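Local coordinates for Lactamase_B domain-containing protein (Pontibacter korlensis, PDB 6XFR) that probably hydrolyses the beta-lactam ring of antibiotics to a substituted beta-amino acid, as a zinc-dependent class B1 metallo-beta-lactamase, at residues Lys16-Thr21 with Ser33-Ser39; Lys154-Cys160 with Lys196-His202; Leu161-Ala167 with Ser209-Thr214. One frame throughout, in Å; residues are numbered along the deposited sequence.

Contact 1 (Lys16-Thr21 with Ser33-Ser39)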
# COMPACT_ATOMS: atom_id res chain seq x y z
N LYS B 16 12.05 6.06 -4.65
CA LYS B 16 13.12 6.22 -3.66
C LYS B 16 12.67 5.94 -2.21
O LYS B 16 13.40 6.28 -1.27
CB LYS B 16 13.71 7.63 -3.72
CG LYS B 16 14.42 8.00 -5.01
CD LYS B 16 15.54 7.05 -5.31
CE LYS B 16 16.34 7.54 -6.51
NZ LYS B 16 16.89 6.37 -7.25
N VAL B 17 11.49 5.35 -2.00
CA VAL B 17 10.92 5.14 -0.67
C VAL B 17 10.58 3.66 -0.51
O VAL B 17 9.96 3.05 -1.39
CB VAL B 17 9.66 5.99 -0.42
CG1 VAL B 17 9.12 5.79 1.02
CG2 VAL B 17 9.91 7.46 -0.76
N TRP B 18 11.01 3.09 0.61
CA TRP B 18 10.68 1.74 1.02
C TRP B 18 9.98 1.77 2.37
O TRP B 18 10.13 2.70 3.15
CB TRP B 18 11.93 0.87 1.14
CG TRP B 18 12.60 0.49 -0.16
CD1 TRP B 18 12.53 -0.72 -0.80
CD2 TRP B 18 13.51 1.30 -0.93
NE1 TRP B 18 13.32 -0.71 -1.93
CE2 TRP B 18 13.93 0.51 -2.03
CE3 TRP B 18 14.00 2.60 -0.81
CZ2 TRP B 18 14.81 1.00 -3.02
CZ3 TRP B 18 14.88 3.08 -1.80
CH2 TRP B 18 15.26 2.28 -2.88
N ILE B 19 9.23 0.71 2.65
CA ILE B 19 8.70 0.47 3.99
C ILE B 19 9.39 -0.78 4.51
O ILE B 19 9.35 -1.82 3.84
CB ILE B 19 7.18 0.30 4.00
CG1 ILE B 19 6.49 1.64 3.70
CG2 ILE B 19 6.72 -0.23 5.34
CD1 ILE B 19 5.08 1.49 3.19
N HIS B 20 10.06 -0.66 5.66
CA HIS B 20 10.57 -1.82 6.35
C HIS B 20 9.55 -2.26 7.38
O HIS B 20 8.87 -1.41 7.99
CB HIS B 20 11.95 -1.55 6.99
CG HIS B 20 11.98 -0.46 8.03
ND1 HIS B 20 11.67 -0.68 9.36
CD2 HIS B 20 12.36 0.84 7.94
CE1 HIS B 20 11.81 0.46 10.03
NE2 HIS B 20 12.22 1.39 9.19
N THR B 21 9.39 -3.58 7.52
CA THR B 21 8.39 -4.14 8.43
C THR B 21 9.08 -5.17 9.31
O THR B 21 9.68 -6.12 8.81
CB THR B 21 7.17 -4.77 7.71
OG1 THR B 21 6.47 -3.76 6.98
CG2 THR B 21 6.19 -5.34 8.73
N SER B 33 5.54 -3.92 12.47
CA SER B 33 5.93 -2.55 12.74
C SER B 33 6.58 -1.97 11.49
O SER B 33 7.51 -2.57 10.94
CB SER B 33 6.87 -2.46 13.94
OG SER B 33 6.67 -1.22 14.61
N HIS B 34 6.05 -0.85 11.02
CA HIS B 34 6.51 -0.25 9.78
C HIS B 34 7.40 0.95 10.06
O HIS B 34 7.14 1.74 10.99
CB HIS B 34 5.33 0.16 8.90
CG HIS B 34 4.40 -0.96 8.59
ND1 HIS B 34 4.84 -2.16 8.05
CD2 HIS B 34 3.06 -1.09 8.73
CE1 HIS B 34 3.81 -2.97 7.89
NE2 HIS B 34 2.72 -2.35 8.29
N GLY B 35 8.50 1.05 9.30
CA GLY B 35 9.25 2.28 9.18
C GLY B 35 9.46 2.59 7.70
O GLY B 35 9.01 1.85 6.83
N LEU B 36 10.17 3.69 7.44
CA LEU B 36 10.54 4.07 6.09
C LEU B 36 12.05 4.01 5.91
O LEU B 36 12.83 4.26 6.84
CB LEU B 36 10.10 5.48 5.74
CG LEU B 36 8.64 5.80 5.53
CD1 LEU B 36 8.52 7.23 4.95
CD2 LEU B 36 8.04 4.77 4.61
N ILE B 37 12.45 3.70 4.68
CA ILE B 37 13.79 3.97 4.18
C ILE B 37 13.62 4.90 2.99
O ILE B 37 12.72 4.70 2.17
CB ILE B 37 14.54 2.70 3.75
CG1 ILE B 37 14.20 1.53 4.67
CG2 ILE B 37 16.04 2.98 3.66
CD1 ILE B 37 14.76 0.23 4.20
N VAL B 38 14.42 5.96 2.95
CA VAL B 38 14.45 6.89 1.83
C VAL B 38 15.86 6.96 1.26
O VAL B 38 16.82 7.22 1.99
CB VAL B 38 13.90 8.27 2.23
CG1 VAL B 38 13.87 9.17 1.01
CG2 VAL B 38 12.49 8.06 2.75
N SER B 39 15.96 6.72 -0.04
CA SER B 39 17.23 6.77 -0.75
C SER B 39 17.41 8.15 -1.36
O SER B 39 16.47 8.71 -1.91
CB SER B 39 17.29 5.68 -1.84
OG SER B 39 18.61 5.55 -2.33
O HOH W 1 10.39 -2.32 11.26

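Contact 2 (Lys154-Cys160 with Lys196-His202). With ZN (zinc ion), chain O.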
# COMPACT_ATOMS: atom_id res chain seq x y z
N LYS B 154 4.64 13.36 -1.52
CA LYS B 154 3.39 13.51 -0.76
C LYS B 154 3.05 12.25 0.04
O LYS B 154 1.93 11.74 0.01
CB LYS B 154 2.24 13.92 -1.68
CG LYS B 154 2.57 15.12 -2.55
CD LYS B 154 1.44 16.12 -2.54
CE LYS B 154 1.87 17.40 -3.20
NZ LYS B 154 1.34 17.41 -4.59
N ILE B 155 4.03 11.78 0.80
CA ILE B 155 3.91 10.59 1.64
C ILE B 155 3.98 11.03 3.10
O ILE B 155 4.95 11.69 3.51
CB ILE B 155 5.03 9.60 1.32
CG1 ILE B 155 4.89 9.04 -0.10
CG2 ILE B 155 5.06 8.47 2.37
CD1 ILE B 155 5.80 7.84 -0.41
N LEU B 156 2.97 10.66 3.88
CA LEU B 156 2.93 11.01 5.30
C LEU B 156 3.08 9.75 6.14
O LEU B 156 2.25 8.85 6.07
CB LEU B 156 1.63 11.73 5.64
CG LEU B 156 1.44 11.87 7.15
CD1 LEU B 156 2.41 12.90 7.71
CD2 LEU B 156 -0.04 12.20 7.49
N PHE B 157 4.15 9.69 6.92
CA PHE B 157 4.37 8.62 7.89
C PHE B 157 3.87 9.06 9.26
O PHE B 157 4.37 10.04 9.82
CB PHE B 157 5.84 8.26 7.99
CG PHE B 157 6.10 7.18 8.96
CD1 PHE B 157 5.81 5.86 8.64
CD2 PHE B 157 6.63 7.47 10.20
CE1 PHE B 157 6.04 4.83 9.54
CE2 PHE B 157 6.86 6.44 11.11
CZ PHE B 157 6.56 5.11 10.77
N GLY B 158 2.84 8.37 9.75
CA GLY B 158 2.16 8.68 11.00
C GLY B 158 2.46 7.79 12.18
O GLY B 158 1.88 8.00 13.24
N GLY B 159 3.28 6.76 12.01
CA GLY B 159 3.66 5.90 13.12
C GLY B 159 2.46 5.37 13.87
O GLY B 159 1.38 5.17 13.29
N CYS B 160 2.61 5.21 15.18
CA CYS B 160 1.50 4.65 15.94
C CYS B 160 0.43 5.70 16.25
O CYS B 160 -0.61 5.35 16.81
CB CYS B 160 2.02 4.02 17.25
SG CYS B 160 3.58 3.08 17.06
N LYS B 196 -0.83 11.77 -0.36
CA LYS B 196 -1.32 10.67 -1.18
C LYS B 196 -1.29 9.34 -0.45
O LYS B 196 -2.21 8.54 -0.59
CB LYS B 196 -0.51 10.56 -2.47
CG LYS B 196 -0.60 11.75 -3.38
CD LYS B 196 -0.23 11.36 -4.78
CE LYS B 196 1.25 11.45 -5.08
NZ LYS B 196 1.55 10.85 -6.43
N VAL B 197 -0.23 9.07 0.31
CA VAL B 197 -0.09 7.85 1.09
C VAL B 197 0.08 8.25 2.55
O VAL B 197 0.78 9.23 2.84
CB VAL B 197 1.12 6.99 0.65
CG1 VAL B 197 1.05 5.60 1.29
CG2 VAL B 197 1.24 6.89 -0.84
N VAL B 198 -0.58 7.51 3.45
CA VAL B 198 -0.43 7.65 4.90
C VAL B 198 0.00 6.31 5.48
O VAL B 198 -0.71 5.30 5.31
CB VAL B 198 -1.73 8.14 5.54
CG1 VAL B 198 -1.61 8.14 7.09
CG2 VAL B 198 -2.11 9.51 4.95
N VAL B 199 1.16 6.27 6.13
CA VAL B 199 1.72 4.99 6.57
C VAL B 199 1.53 4.86 8.08
O VAL B 199 2.11 5.65 8.84
CB VAL B 199 3.19 4.83 6.19
CG1 VAL B 199 3.58 3.38 6.45
CG2 VAL B 199 3.40 5.20 4.73
N PRO B 200 0.73 3.91 8.54
CA PRO B 200 0.63 3.63 9.98
C PRO B 200 1.74 2.68 10.41
O PRO B 200 2.52 2.16 9.62
CB PRO B 200 -0.74 2.96 10.09
CG PRO B 200 -0.85 2.20 8.81
CD PRO B 200 -0.13 3.04 7.74
N SER B 201 1.75 2.40 11.71
CA SER B 201 2.80 1.51 12.17
C SER B 201 2.41 0.05 12.09
O SER B 201 3.25 -0.78 11.73
CB SER B 201 3.17 1.84 13.62
OG SER B 201 4.18 2.80 13.60
N HIS B 202 1.17 -0.28 12.40
CA HIS B 202 0.83 -1.65 12.74
C HIS B 202 -0.27 -2.24 11.84
O HIS B 202 -0.95 -3.20 12.22
CB HIS B 202 0.45 -1.71 14.22
CG HIS B 202 1.54 -1.22 15.13
ND1 HIS B 202 2.80 -1.76 15.12
CD2 HIS B 202 1.56 -0.23 16.05
CE1 HIS B 202 3.55 -1.14 16.01
NE2 HIS B 202 2.82 -0.21 16.59
ZN ZN O . 3.33 0.98 18.09
O HOH W 2 1.16 0.83 18.84

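Contact 3 (Leu161-Ala167 with Ser209-Thr214)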
# COMPACT_ATOMS: atom_id res chain seq x y z
N LEU B 161 0.62 6.95 15.80
CA LEU B 161 -0.41 7.98 15.92
C LEU B 161 -1.61 7.70 15.01
O LEU B 161 -2.74 8.10 15.33
CB LEU B 161 0.18 9.35 15.58
CG LEU B 161 -0.63 10.62 15.91
CD1 LEU B 161 -1.07 10.65 17.38
CD2 LEU B 161 0.17 11.88 15.55
N VAL B 162 -1.39 7.01 13.89
CA VAL B 162 -2.43 6.69 12.91
C VAL B 162 -2.69 5.19 12.95
O VAL B 162 -1.76 4.40 13.04
CB VAL B 162 -2.00 7.11 11.49
CG1 VAL B 162 -3.15 6.86 10.50
CG2 VAL B 162 -1.55 8.58 11.48
N LYS B 163 -3.95 4.81 12.83
CA LYS B 163 -4.31 3.40 12.76
C LYS B 163 -4.72 3.04 11.34
O LYS B 163 -5.12 3.90 10.55
CB LYS B 163 -5.44 3.09 13.75
CG LYS B 163 -5.00 3.16 15.21
CD LYS B 163 -5.32 1.87 15.98
CE LYS B 163 -4.19 0.87 15.89
NZ LYS B 163 -2.98 1.40 16.57
N ASP B 164 -4.56 1.76 11.00
CA ASP B 164 -4.96 1.26 9.69
C ASP B 164 -6.47 1.05 9.64
O ASP B 164 -7.16 0.99 10.67
CB ASP B 164 -4.22 -0.04 9.30
CG ASP B 164 -4.68 -1.27 10.11
OD1 ASP B 164 -4.08 -1.55 11.17
OD2 ASP B 164 -5.62 -1.99 9.69
N LEU B 165 -6.99 0.96 8.40
CA LEU B 165 -8.44 0.96 8.17
C LEU B 165 -9.14 -0.31 8.67
O LEU B 165 -10.38 -0.31 8.80
CB LEU B 165 -8.71 1.17 6.68
CG LEU B 165 -8.39 2.57 6.16
CD1 LEU B 165 -8.53 2.59 4.67
CD2 LEU B 165 -9.31 3.55 6.80
N GLN B 166 -8.39 -1.36 8.99
CA GLN B 166 -8.95 -2.57 9.56
C GLN B 166 -8.75 -2.69 11.07
O GLN B 166 -9.12 -3.71 11.65
CB GLN B 166 -8.37 -3.80 8.85
CG GLN B 166 -9.05 -4.03 7.51
CD GLN B 166 -8.50 -5.22 6.78
OE1 GLN B 166 -7.28 -5.43 6.76
NE2 GLN B 166 -9.41 -6.02 6.16
N ALA B 167 -8.17 -1.69 11.73
CA ALA B 167 -8.13 -1.68 13.19
C ALA B 167 -9.52 -1.39 13.74
O ALA B 167 -10.20 -0.47 13.27
CB ALA B 167 -7.12 -0.64 13.69
N SER B 209 -7.94 8.36 4.16
CA SER B 209 -8.97 7.65 4.91
C SER B 209 -8.44 7.13 6.24
O SER B 209 -9.22 6.89 7.16
CB SER B 209 -9.51 6.47 4.10
OG SER B 209 -10.45 6.82 3.10
N LEU B 210 -7.13 6.90 6.36
CA LEU B 210 -6.56 6.45 7.62
C LEU B 210 -6.67 7.52 8.72
O LEU B 210 -6.69 7.19 9.91
CB LEU B 210 -5.11 6.01 7.41
CG LEU B 210 -4.92 4.53 7.11
CD1 LEU B 210 -5.07 4.25 5.63
CD2 LEU B 210 -3.60 4.02 7.61
N LEU B 211 -6.70 8.80 8.34
CA LEU B 211 -6.89 9.83 9.35
C LEU B 211 -8.33 9.86 9.81
O LEU B 211 -8.61 9.81 11.02
CB LEU B 211 -6.48 11.20 8.81
CG LEU B 211 -5.08 11.17 8.18
CD1 LEU B 211 -4.81 12.50 7.45
CD2 LEU B 211 -4.01 10.86 9.24
N SER B 212 -9.28 9.90 8.87
CA SER B 212 -10.67 9.91 9.30
C SER B 212 -11.04 8.64 10.08
O SER B 212 -11.79 8.74 11.06
CB SER B 212 -11.61 10.12 8.11
OG SER B 212 -11.14 9.49 6.95
N HIS B 213 -10.49 7.47 9.71
CA HIS B 213 -10.80 6.25 10.46
C HIS B 213 -10.24 6.32 11.88
O HIS B 213 -10.88 5.84 12.83
CB HIS B 213 -10.28 5.00 9.73
CG HIS B 213 -10.44 3.72 10.51
ND1 HIS B 213 -11.68 3.18 10.82
CD2 HIS B 213 -9.52 2.87 11.03
CE1 HIS B 213 -11.51 2.07 11.52
NE2 HIS B 213 -10.21 1.85 11.65
N THR B 214 -9.04 6.86 12.03
CA THR B 214 -8.52 7.03 13.38
C THR B 214 -9.39 7.99 14.18
O THR B 214 -9.79 7.68 15.31
CB THR B 214 -7.08 7.49 13.30
OG1 THR B 214 -6.30 6.44 12.69
CG2 THR B 214 -6.54 7.82 14.69

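Contact 1 (Lys16-Thr21 with Ser33-Ser39)
Trp18 and Ile37 exchange two backbone hydrogen bonds in the hairpin of strands 17-25 and 30-40, part of the N-terminal sheet of the metallo-beta-lactamase sandwich. The antiparallel assignment rests on a 150° angle between the short strand axes and on this pairing: Trp18 N gives to Ile37 O at 2.8 Å, and Ile37 N returns to Trp18 O. His20 and Gly35 form the next hydrogen-bonded pair, with the bond from His20 N noticeably bent (137° at the hydrogen). At the open end Ser39 N bonds to Lys16 O, while Ser39 OG is taken by Gln69 OE1. Trp18 and Ile37 turn to the helical side, where Trp62 meets the indole edge-to-face. Ile19 CG1 and Leu36 CD2 pack on the other face, 3.6 Å apart.

The His20 imidazole folds back over Gly35 because CG sits between the backbone N and the carbonyl carbon (chi1 61°). Gly35 CA thus lies over one ring face, 3.4 Å from the centroid, a CH-pi contact. A water bridges His20 ND1 (2.8 Å) and Ser33 O (2.9 Å), donating to the latter; His20 NE2 makes weak hydrogen bonds to Ile47 O and Asp48 O, and Ser33 OG bonds to Lys83 NZ. Alongside, Thr21 OG1 meets His34 ND1 in the imidazole plane; either atom could donate, and the modelled 2.5 Å is doubtful at this resolution.

Contact 2 (Lys154-Cys160 with Lys196-His202)
The beta-alpha-beta unit of strand 155-159, helix 181-191 and strand 197-200 brings Cys160 and His202 together at one zinc ion, at the C-terminal ends of its two parallel strands. The short strand axes run 20° apart, 4.6 Å at closest approach. Leu156 is held through both its backbone N and its backbone O: the N gives to Val197 O in a nearly straight bond (2.8 Å, 176° at the hydrogen), and the O accepts from Val199 N. Gly158 N continues the pattern to Val199 O. At the other end Lys154 O takes Lys196 N at 2.8 Å and, weakly, Val197 N. On the far side of their strand, Lys154 and Ile155 together sit opposite Leu150 of the adjoining strand 147-150, a G1 beta bulge.

Ile155, Phe157, Val197 and Val199 share one face of the sheet. Phe157 CG lies anti to the backbone N (chi1 180°), which brings ring atom CD1 to within 3.7 Å of Val199 CB, the two side chains crossing at a slant. Leu156 CD2 and Val198 CG2 meet on the opposite face, 4.2 Å apart.

Toward the zinc, the Ser201 side chain reaches the chain at Gly159 and Cys160, but the hydrogen bond of its OG goes to Lys83 NZ. His202 ND1 bonds to Pro32 O, which fixes the ring's rotation and points the other nitrogen at the metal. Cys160 SG binds the zinc at 2.4 Å and His202 NE2 at 2.0 Å; a water at 2.3 Å and Asp82 OD2 complete the four ligands.

Contact 3 (Leu161-Ala167 with Ser209-Thr214)
Lys163 N and Ala167 O are the two backbone atoms through which the irregular segment 161-167, closed by a type I beta turn from Asp164 to Ala167, hydrogen-bonds to side chains of helix 209-217. The contact lays the loop that follows the zinc ligand Cys160 against this last helix of the fold, with Val162 and Leu210 also packed on Val198 of strand 197-200. Lys163 N gives to Thr214 OG1 at 2.9 Å and 166°. That hydroxyl in turn donates to Leu210 O, one turn back in its own helix. Ala167 O accepts from His213 NE2 at 2.8 Å, in the plane of both the imidazole and the carbonyl. CG of His213 is anti to the backbone N (chi1 174°), which carries the ring out to the turn.

Leu165 lies against Ser209, Leu210 and His213: its CG meets Leu210 CD1 at 3.8 Å, the side chains crossing at about a right angle, and its CD2 reaches His213 CB. Leu210 CB also meets Val162 CG1 at 3.8 Å. Asp164 OD2 accepts Gln166 N, an Asx turn at the start of the beta turn. The end of Lys163 leads away from the helix, its side chain about 3 Å from a bound zinc ion at the nearest atoms.

Donation from NE2 to Ala167 O implies that His213 carries a proton on that nitrogen, while the Thr214 hydroxyl relays between loop and helix.

How the contacts relate
Along the chain contact 1 closes before contact 2 opens, whereas contacts 2 and 3 interleave: strand 155-159 runs on into the loop of contact 3, and strand 197-200 precedes helix 209-217. Contact 1 belongs to the N-terminal mixed sheet and contact 2 to the second one, their centres about 10 Å apart. They touch where His34 N approaches Ser201 O at 2.9 Å, a probable hydrogen bond, and where Ser33 lies beside His202. Contact 3 is about 10 Å from contact 2 between centres, packing Leu210 against Pro200, but about 19 Å from contact 1, with no touch. Contact 2 therefore sits centrally, linking the two sheets beside the zinc ion bound by Cys160 and His202.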